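Local atomic coordinates of long form salivary protein D7L1 (Culex quinquefasciatus, PDB entry 6V4C), a protein that binds and sequesters adenine nucleotides, ADP and ATP most tightly, and so inhibits platelet aggregation and haemostasis while the mosquito feeds on blood. Residues Q142-C154 with V255-S267. Sequence-based numbering, arbitrary orientation.
Sequences QIKPKGISIFRFC and VLDYIEVRSENYS. With ADP (adenosine-5'-diphosphate), chain B.
K144 and Y266 approach each other from opposite directions in the ADP pocket, K144 CE meeting Y266 OH at 3.1 Å. Here the loop before helix 150-158 meets the end of helix 249-263 in this two-domain D7 protein of the odorant-binding (PBP/GOBP) family. The K144 chain bends at its far end (chi3 84°, chi4 67°). NZ thereby hydrogen-bonds adenine N1 and three carbonyls: nearly along the C=O axis of I148, tilted 22° from the plane of S263, and above that of P145. Four acceptors share at most three N-H groups. The Y266 ring lies flat against the adenine, with ADP C2 over its centre, and its OH is hydrogen-bonded to E9. Y266 N donates to ADP N3. A type II turn, P145 to I148, presents G147 N to E264 O in the carbonyl plane at 2.8 Å. S149 is the N-cap of helix 150-158: its OG accepts from R152 N and donates to the anti lone pair of E260 OE2, 2.9 Å away. E260 OE1 forms a salt bridge with R170. The F151 ring crosses L256 at about a right angle, with CZ 3.5 Å from L256 CG. S263 OG accepts from I150 N at 2.9 Å and donates to E260 O.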
ATOM      1  N   GLN A 142      -6.984  -0.672 -15.301  1.00 42.72           N
ATOM      2  CA  GLN A 142      -6.130   0.437 -14.899  1.00 43.08           C
ATOM      3  C   GLN A 142      -5.719   0.373 -13.433  1.00 41.11           C
ATOM      4  O   GLN A 142      -4.875   1.164 -13.010  1.00 38.44           O
ATOM      5  CB  GLN A 142      -6.814   1.779 -15.189  1.00 47.01           C
ATOM      6  CG  GLN A 142      -7.857   2.198 -14.158  1.00 47.34           C
ATOM      7  CD  GLN A 142      -9.151   1.408 -14.255  1.00 46.31           C
ATOM      8  OE1 GLN A 142      -9.315   0.556 -15.129  1.00 45.56           O
ATOM      9  NE2 GLN A 142     -10.083   1.696 -13.352  1.00 48.90           N
ATOM     10  N   ILE A 143      -6.293  -0.530 -12.651  1.00 39.10           N
ATOM     11  CA  ILE A 143      -5.868  -0.742 -11.271  1.00 38.58           C
ATOM     12  C   ILE A 143      -4.857  -1.881 -11.260  1.00 34.83           C
ATOM     13  O   ILE A 143      -5.086  -2.924 -11.887  1.00 35.11           O
ATOM     14  CB  ILE A 143      -7.075  -1.074 -10.376  1.00 39.09           C
ATOM     15  CG1 ILE A 143      -8.179  -0.028 -10.549  1.00 41.25           C
ATOM     16  CG2 ILE A 143      -6.647  -1.163  -8.911  1.00 37.54           C
ATOM     17  CD1 ILE A 143      -9.404  -0.286  -9.699  1.00 44.75           C
ATOM     18  N   LYS A 144      -3.742  -1.688 -10.557  1.00 37.85           N
ATOM     19  CA  LYS A 144      -2.749  -2.752 -10.441  1.00 35.95           C
ATOM     20  C   LYS A 144      -3.318  -3.893  -9.612  1.00 35.33           C
ATOM     21  O   LYS A 144      -3.591  -3.697  -8.419  1.00 36.80           O
ATOM     22  CB  LYS A 144      -1.479  -2.227  -9.777  1.00 35.62           C
ATOM     23  CG  LYS A 144      -0.326  -3.228  -9.801  1.00 37.35           C
ATOM     24  CD  LYS A 144       0.723  -2.947  -8.743  1.00 37.08           C
ATOM     25  CE  LYS A 144       0.340  -3.536  -7.397  1.00 37.26           C
ATOM     26  NZ  LYS A 144       0.341  -5.032  -7.395  1.00 35.35           N
ATOM     27  N   PRO A 145      -3.522  -5.082 -10.185  1.00 35.35           N
ATOM     28  CA  PRO A 145      -4.067  -6.188  -9.388  1.00 34.44           C
ATOM     29  C   PRO A 145      -2.959  -6.912  -8.640  1.00 36.19           C
ATOM     30  O   PRO A 145      -1.783  -6.571  -8.809  1.00 33.41           O
ATOM     31  CB  PRO A 145      -4.695  -7.091 -10.452  1.00 35.09           C
ATOM     32  CG  PRO A 145      -3.775  -6.917 -11.636  1.00 34.81           C
ATOM     33  CD  PRO A 145      -3.265  -5.483 -11.583  1.00 32.51           C
ATOM     34  N   LYS A 146      -3.293  -7.909  -7.827  1.00 43.96           N
ATOM     35  CA  LYS A 146      -2.229  -8.681  -7.208  1.00 44.22           C
ATOM     36  C   LYS A 146      -1.619  -9.629  -8.235  1.00 43.91           C
ATOM     37  O   LYS A 146      -2.241  -9.965  -9.247  1.00 44.21           O
ATOM     38  CB  LYS A 146      -2.731  -9.420  -5.963  1.00 43.49           C
ATOM     39  CG  LYS A 146      -3.103 -10.880  -6.151  1.00 50.39           C
ATOM     40  CD  LYS A 146      -3.416 -11.528  -4.802  1.00 52.80           C
ATOM     41  CE  LYS A 146      -3.968 -12.941  -4.958  1.00 61.95           C
ATOM     42  NZ  LYS A 146      -5.314 -12.951  -5.597  1.00 60.64           N
ATOM     43  N   GLY A 147      -0.372 -10.021  -7.991  1.00 38.43           N
ATOM     44  CA  GLY A 147       0.332 -10.926  -8.876  1.00 39.86           C
ATOM     45  C   GLY A 147       1.248 -10.266  -9.886  1.00 41.11           C
ATOM     46  O   GLY A 147       2.017 -10.972 -10.552  1.00 40.47           O
ATOM     47  N   ILE A 148       1.189  -8.943 -10.027  1.00 38.40           N
ATOM     48  CA  ILE A 148       2.090  -8.203 -10.900  1.00 35.29           C
ATOM     49  C   ILE A 148       2.734  -7.089 -10.088  1.00 35.19           C
ATOM     50  O   ILE A 148       2.073  -6.452  -9.256  1.00 34.02           O
ATOM     51  CB  ILE A 148       1.362  -7.653 -12.150  1.00 34.12           C
ATOM     52  CG1 ILE A 148       2.358  -7.011 -13.121  1.00 34.10           C
ATOM     53  CG2 ILE A 148       0.276  -6.661 -11.757  1.00 35.67           C
ATOM     54  CD1 ILE A 148       1.736  -6.581 -14.440  1.00 34.02           C
ATOM     55  N   SER A 149       4.026  -6.865 -10.304  1.00 33.36           N
ATOM     56  CA  SER A 149       4.719  -5.836  -9.544  1.00 33.08           C
ATOM     57  C   SER A 149       4.314  -4.447 -10.031  1.00 31.10           C
ATOM     58  O   SER A 149       3.799  -4.272 -11.137  1.00 32.78           O
ATOM     59  CB  SER A 149       6.239  -6.006  -9.627  1.00 30.84           C
ATOM     60  OG  SER A 149       6.781  -5.396 -10.788  1.00 31.98           O
ATOM     61  N   ILE A 150       4.545  -3.451  -9.173  1.00 33.53           N
ATOM     62  CA  ILE A 150       4.202  -2.077  -9.529  1.00 32.94           C
ATOM     63  C   ILE A 150       5.065  -1.591 -10.689  1.00 31.71           C
ATOM     64  O   ILE A 150       4.590  -0.871 -11.576  1.00 31.95           O
ATOM     65  CB  ILE A 150       4.284  -1.157  -8.295  1.00 31.29           C
ATOM     66  CG1 ILE A 150       3.926   0.287  -8.660  1.00 35.92           C
ATOM     67  CG2 ILE A 150       5.673  -1.214  -7.671  1.00 32.11           C
ATOM     68  CD1 ILE A 150       2.497   0.474  -9.122  1.00 34.06           C
ATOM     69  N   PHE A 151       6.335  -2.007 -10.721  1.00 32.88           N
ATOM     70  CA  PHE A 151       7.221  -1.581 -11.799  1.00 34.96           C
ATOM     71  C   PHE A 151       6.826  -2.214 -13.127  1.00 33.20           C
ATOM     72  O   PHE A 151       6.858  -1.552 -14.170  1.00 32.83           O
ATOM     73  CB  PHE A 151       8.676  -1.901 -11.450  1.00 35.24           C
ATOM     74  CG  PHE A 151       9.164  -1.198 -10.219  1.00 36.02           C
ATOM     75  CD1 PHE A 151       9.587   0.117 -10.281  1.00 41.60           C
ATOM     76  CD2 PHE A 151       9.180  -1.845  -8.997  1.00 39.89           C
ATOM     77  CE1 PHE A 151      10.026   0.773  -9.145  1.00 43.49           C
ATOM     78  CE2 PHE A 151       9.622  -1.194  -7.856  1.00 42.30           C
ATOM     79  CZ  PHE A 151      10.041   0.115  -7.933  1.00 40.23           C
ATOM     80  N   ARG A 152       6.455  -3.496 -13.108  1.00 34.10           N
ATOM     81  CA  ARG A 152       6.009  -4.151 -14.333  1.00 33.47           C
ATOM     82  C   ARG A 152       4.663  -3.599 -14.783  1.00 34.57           C
ATOM     83  O   ARG A 152       4.443  -3.378 -15.980  1.00 32.81           O
ATOM     84  CB  ARG A 152       5.944  -5.664 -14.113  1.00 33.62           C
ATOM     85  CG  ARG A 152       5.405  -6.461 -15.293  1.00 33.83           C
ATOM     86  CD  ARG A 152       6.260  -6.281 -16.534  1.00 34.42           C
ATOM     87  NE  ARG A 152       5.737  -7.063 -17.654  1.00 34.89           N
ATOM     88  CZ  ARG A 152       6.136  -6.926 -18.914  1.00 34.81           C
ATOM     89  NH1 ARG A 152       7.065  -6.033 -19.226  1.00 33.65           N
ATOM     90  NH2 ARG A 152       5.599  -7.679 -19.865  1.00 36.29           N
ATOM     91  N   PHE A 153       3.759  -3.352 -13.832  1.00 34.56           N
ATOM     92  CA  PHE A 153       2.470  -2.763 -14.170  1.00 31.94           C
ATOM     93  C   PHE A 153       2.642  -1.398 -14.829  1.00 35.26           C
ATOM     94  O   PHE A 153       1.972  -1.089 -15.821  1.00 35.33           O
ATOM     95  CB  PHE A 153       1.599  -2.659 -12.919  1.00 34.01           C
ATOM     96  CG  PHE A 153       0.236  -2.096 -13.184  1.00 35.45           C
ATOM     97  CD1 PHE A 153      -0.759  -2.890 -13.731  1.00 36.01           C
ATOM     98  CD2 PHE A 153      -0.051  -0.772 -12.890  1.00 36.60           C
ATOM     99  CE1 PHE A 153      -2.016  -2.373 -13.982  1.00 38.74           C
ATOM    100  CE2 PHE A 153      -1.305  -0.253 -13.137  1.00 38.73           C
ATOM    101  CZ  PHE A 153      -2.288  -1.054 -13.684  1.00 38.92           C
ATOM    102  N   CYS A 154       3.548  -0.570 -14.296  1.00 35.14           N
ATOM    103  CA  CYS A 154       3.814   0.732 -14.904  1.00 36.94           C
ATOM    104  C   CYS A 154       4.614   0.592 -16.196  1.00 36.00           C
ATOM    105  O   CYS A 154       4.376   1.326 -17.162  1.00 37.04           O
ATOM    106  CB  CYS A 154       4.569   1.633 -13.925  1.00 35.66           C
ATOM    107  SG  CYS A 154       3.639   2.152 -12.459  1.00 38.87           S
ATOM    108  N   VAL A 255      17.077  -1.490  -2.358  1.00 31.93           N
ATOM    109  CA  VAL A 255      15.786  -1.093  -1.799  1.00 31.10           C
ATOM    110  C   VAL A 255      14.672  -1.345  -2.805  1.00 31.16           C
ATOM    111  O   VAL A 255      13.641  -1.948  -2.480  1.00 30.32           O
ATOM    112  CB  VAL A 255      15.821   0.382  -1.360  1.00 30.97           C
ATOM    113  CG1 VAL A 255      14.416   0.868  -1.029  1.00 32.52           C
ATOM    114  CG2 VAL A 255      16.742   0.561  -0.170  1.00 32.10           C
ATOM    115  N   LEU A 256      14.862  -0.886  -4.044  1.00 34.20           N
ATOM    116  CA  LEU A 256      13.805  -0.970  -5.045  1.00 38.02           C
ATOM    117  C   LEU A 256      13.486  -2.413  -5.414  1.00 36.08           C
ATOM    118  O   LEU A 256      12.316  -2.762  -5.597  1.00 34.88           O
ATOM    119  CB  LEU A 256      14.196  -0.171  -6.286  1.00 36.40           C
ATOM    120  CG  LEU A 256      13.206   0.922  -6.670  1.00 39.59           C
ATOM    121  CD1 LEU A 256      13.079   1.940  -5.552  1.00 39.31           C
ATOM    122  CD2 LEU A 256      13.627   1.585  -7.965  1.00 42.75           C
ATOM    123  N   ASP A 257      14.511  -3.262  -5.547  1.00 33.52           N
ATOM    124  CA  ASP A 257      14.264  -4.663  -5.884  1.00 34.45           C
ATOM    125  C   ASP A 257      13.356  -5.323  -4.855  1.00 34.27           C
ATOM    126  O   ASP A 257      12.445  -6.076  -5.213  1.00 32.51           O
ATOM    127  CB  ASP A 257      15.580  -5.434  -5.989  1.00 34.68           C
ATOM    128  CG  ASP A 257      16.366  -5.091  -7.237  1.00 37.03           C
ATOM    129  OD1 ASP A 257      15.761  -4.624  -8.225  1.00 37.66           O
ATOM    130  OD2 ASP A 257      17.597  -5.296  -7.231  1.00 39.58           O
ATOM    131  N   TYR A 258      13.588  -5.051  -3.570  1.00 32.99           N
ATOM    132  CA  TYR A 258      12.770  -5.672  -2.535  1.00 33.30           C
ATOM    133  C   TYR A 258      11.366  -5.084  -2.513  1.00 33.36           C
ATOM    134  O   TYR A 258      10.386  -5.817  -2.335  1.00 34.43           O
ATOM    135  CB  TYR A 258      13.456  -5.535  -1.179  1.00 34.48           C
ATOM    136  CG  TYR A 258      12.886  -6.423  -0.104  1.00 36.90           C
ATOM    137  CD1 TYR A 258      12.524  -7.738  -0.377  1.00 37.04           C
ATOM    138  CD2 TYR A 258      12.729  -5.956   1.192  1.00 38.36           C
ATOM    139  CE1 TYR A 258      12.008  -8.554   0.610  1.00 39.61           C
ATOM    140  CE2 TYR A 258      12.218  -6.765   2.187  1.00 40.00           C
ATOM    141  CZ  TYR A 258      11.859  -8.062   1.893  1.00 44.38           C
ATOM    142  OH  TYR A 258      11.349  -8.863   2.887  1.00 45.75           O
ATOM    143  N   ILE A 259      11.242  -3.766  -2.703  1.00 31.69           N
ATOM    144  CA  ILE A 259       9.923  -3.166  -2.897  1.00 30.23           C
ATOM    145  C   ILE A 259       9.186  -3.856  -4.037  1.00 32.94           C
ATOM    146  O   ILE A 259       8.008  -4.214  -3.912  1.00 32.60           O
ATOM    147  CB  ILE A 259      10.042  -1.649  -3.136  1.00 31.09           C
ATOM    148  CG1 ILE A 259      10.452  -0.925  -1.850  1.00 34.09           C
ATOM    149  CG2 ILE A 259       8.729  -1.097  -3.675  1.00 30.35           C
ATOM    150  CD1 ILE A 259      10.810   0.542  -2.053  1.00 32.63           C
ATOM    151  N   GLU A 260       9.872  -4.057  -5.165  1.00 34.22           N
ATOM    152  CA  GLU A 260       9.230  -4.673  -6.325  1.00 35.61           C
ATOM    153  C   GLU A 260       8.706  -6.063  -5.997  1.00 34.59           C
ATOM    154  O   GLU A 260       7.557  -6.396  -6.316  1.00 35.71           O
ATOM    155  CB  GLU A 260      10.202  -4.738  -7.501  1.00 35.51           C
ATOM    156  CG  GLU A 260       9.588  -5.415  -8.708  1.00 35.91           C
ATOM    157  CD  GLU A 260      10.323  -5.138  -9.999  1.00 38.38           C
ATOM    158  OE1 GLU A 260      11.519  -4.779  -9.950  1.00 40.46           O
ATOM    159  OE2 GLU A 260       9.693  -5.277 -11.066  1.00 37.46           O
ATOM    160  N   VAL A 261       9.537  -6.895  -5.363  1.00 32.66           N
ATOM    161  CA  VAL A 261       9.119  -8.251  -5.018  1.00 33.52           C
ATOM    162  C   VAL A 261       7.896  -8.226  -4.107  1.00 34.64           C
ATOM    163  O   VAL A 261       6.948  -8.999  -4.291  1.00 33.20           O
ATOM    164  CB  VAL A 261      10.289  -9.043  -4.401  1.00 33.77           C
ATOM    165  CG1 VAL A 261       9.781 -10.305  -3.721  1.00 36.67           C
ATOM    166  CG2 VAL A 261      11.305  -9.398  -5.470  1.00 35.14           C
ATOM    167  N   ARG A 262       7.893  -7.331  -3.118  1.00 38.26           N
ATOM    168  CA  ARG A 262       6.778  -7.265  -2.180  1.00 38.95           C
ATOM    169  C   ARG A 262       5.511  -6.701  -2.813  1.00 38.40           C
ATOM    170  O   ARG A 262       4.413  -6.981  -2.319  1.00 40.31           O
ATOM    171  CB  ARG A 262       7.168  -6.424  -0.963  1.00 42.52           C
ATOM    172  CG  ARG A 262       8.297  -7.010  -0.130  1.00 44.34           C
ATOM    173  CD  ARG A 262       9.157  -5.906   0.482  1.00 47.63           C
ATOM    174  NE  ARG A 262       8.393  -5.018   1.348  1.00 53.25           N
ATOM    175  CZ  ARG A 262       8.746  -3.770   1.640  1.00 47.99           C
ATOM    176  NH1 ARG A 262       9.851  -3.242   1.121  1.00 43.52           N
ATOM    177  NH2 ARG A 262       7.983  -3.044   2.444  1.00 52.63           N
ATOM    178  N   SER A 263       5.636  -5.925  -3.891  1.00 34.41           N
ATOM    179  CA  SER A 263       4.481  -5.268  -4.494  1.00 35.03           C
ATOM    180  C   SER A 263       3.571  -6.230  -5.240  1.00 35.57           C
ATOM    181  O   SER A 263       2.444  -5.851  -5.572  1.00 33.14           O
ATOM    182  CB  SER A 263       4.922  -4.135  -5.429  1.00 33.92           C
ATOM    183  OG  SER A 263       5.455  -4.635  -6.647  1.00 31.90           O
ATOM    184  N   GLU A 264       4.024  -7.454  -5.521  1.00 34.83           N
ATOM    185  CA  GLU A 264       3.146  -8.422  -6.170  1.00 36.72           C
ATOM    186  C   GLU A 264       2.068  -8.923  -5.218  1.00 36.78           C
ATOM    187  O   GLU A 264       0.975  -9.295  -5.659  1.00 37.76           O
ATOM    188  CB  GLU A 264       3.961  -9.586  -6.737  1.00 37.31           C
ATOM    189  CG  GLU A 264       4.920  -9.177  -7.843  1.00 36.05           C
ATOM    190  CD  GLU A 264       5.461 -10.368  -8.615  1.00 42.13           C
ATOM    191  OE1 GLU A 264       5.186 -11.515  -8.207  1.00 46.45           O
ATOM    192  OE2 GLU A 264       6.156 -10.156  -9.632  1.00 39.91           O
ATOM    193  N   ASN A 265       2.350  -8.929  -3.917  1.00 34.97           N
ATOM    194  CA  ASN A 265       1.373  -9.332  -2.908  1.00 38.30           C
ATOM    195  C   ASN A 265       1.761  -8.630  -1.615  1.00 36.14           C
ATOM    196  O   ASN A 265       2.757  -8.997  -0.984  1.00 37.35           O
ATOM    197  CB  ASN A 265       1.370 -10.848  -2.732  1.00 39.16           C
ATOM    198  CG  ASN A 265       0.236 -11.328  -1.847  1.00 44.17           C
ATOM    199  OD1 ASN A 265      -0.045 -10.741  -0.802  1.00 42.83           O
ATOM    200  ND2 ASN A 265      -0.430 -12.396  -2.268  1.00 50.64           N
ATOM    201  N   TYR A 266       0.965  -7.634  -1.215  1.00 38.33           N
ATOM    202  CA  TYR A 266       1.348  -6.757  -0.112  1.00 39.16           C
ATOM    203  C   TYR A 266       1.473  -7.485   1.222  1.00 41.30           C
ATOM    204  O   TYR A 266       2.081  -6.943   2.151  1.00 43.14           O
ATOM    205  CB  TYR A 266       0.366  -5.588   0.001  1.00 38.78           C
ATOM    206  CG  TYR A 266       0.349  -4.683  -1.209  1.00 36.80           C
ATOM    207  CD1 TYR A 266       1.520  -4.385  -1.898  1.00 38.09           C
ATOM    208  CD2 TYR A 266      -0.840  -4.131  -1.670  1.00 35.52           C
ATOM    209  CE1 TYR A 266       1.509  -3.558  -3.009  1.00 34.79           C
ATOM    210  CE2 TYR A 266      -0.862  -3.304  -2.780  1.00 37.32           C
ATOM    211  CZ  TYR A 266       0.317  -3.022  -3.445  1.00 34.67           C
ATOM    212  OH  TYR A 266       0.302  -2.199  -4.547  1.00 35.74           O
ATOM    213  N   SER A 267       0.922  -8.691   1.342  1.00 46.97           N
ATOM    214  CA  SER A 267       1.033  -9.491   2.558  1.00 48.73           C
ATOM    215  C   SER A 267       2.327 -10.290   2.626  1.00 49.08           C
ATOM    216  O   SER A 267       2.460 -11.144   3.510  1.00 52.45           O
ATOM    217  CB  SER A 267      -0.156 -10.451   2.666  1.00 50.40           C
ATOM    218  OG  SER A 267      -1.384  -9.770   2.489  1.00 54.83           O
TER
HETATM  219  PB  ADP B 301      -6.813 -14.470  -1.279  1.00101.52           P
HETATM  220  O1B ADP B 301      -7.476 -15.086  -2.318  1.00 91.20           O
HETATM  221  O2B ADP B 301      -6.456 -15.338  -0.222  1.00 96.22           O
HETATM  222  O3B ADP B 301      -7.509 -13.390  -0.803  1.00 68.12           O
HETATM  223  PA  ADP B 301      -3.910 -14.605  -1.279  1.00 79.03           P
HETATM  224  O1A ADP B 301      -3.201 -15.686  -2.026  1.00 84.75           O
HETATM  225  O2A ADP B 301      -4.020 -14.966   0.085  1.00 83.86           O
HETATM  226  O3A ADP B 301      -5.319 -14.300  -1.829  1.00 90.78           O
HETATM  227  O5' ADP B 301      -3.536 -13.130  -1.359  1.00 65.88           O
HETATM  228  C5' ADP B 301      -4.304 -12.117  -0.748  1.00 50.69           C
HETATM  229  C4' ADP B 301      -3.492 -10.867  -0.499  1.00 45.00           C
HETATM  230  O4' ADP B 301      -3.459 -10.030  -1.627  1.00 38.50           O
HETATM  231  C3' ADP B 301      -4.031  -9.865   0.495  1.00 46.23           C
HETATM  232  O3' ADP B 301      -3.690 -10.175   1.806  1.00 47.88           O
HETATM  233  C2' ADP B 301      -3.515  -8.505   0.033  1.00 42.59           C
HETATM  234  O2' ADP B 301      -2.458  -8.109   0.797  1.00 44.13           O
HETATM  235  C1' ADP B 301      -2.935  -8.811  -1.309  1.00 41.77           C
HETATM  236  N9  ADP B 301      -3.292  -7.901  -2.351  1.00 34.48           N
HETATM  237  C8  ADP B 301      -4.528  -7.599  -2.703  1.00 34.32           C
HETATM  238  N7  ADP B 301      -4.607  -6.804  -3.688  1.00 35.00           N
HETATM  239  C5  ADP B 301      -3.335  -6.538  -4.021  1.00 34.60           C
HETATM  240  C6  ADP B 301      -2.745  -5.750  -5.002  1.00 29.09           C
HETATM  241  N6  ADP B 301      -3.388  -5.037  -5.860  1.00 30.55           N
HETATM  242  N1  ADP B 301      -1.437  -5.703  -5.055  1.00 34.69           N
HETATM  243  C2  ADP B 301      -0.754  -6.386  -4.190  1.00 34.44           C
HETATM  244  N3  ADP B 301      -1.188  -7.158  -3.260  1.00 33.62           N
HETATM  245  C4  ADP B 301      -2.499  -7.216  -3.204  1.00 34.58           C
HETATM  246  O   HOH W   1       5.556  -8.813 -11.855  1.00 34.27           O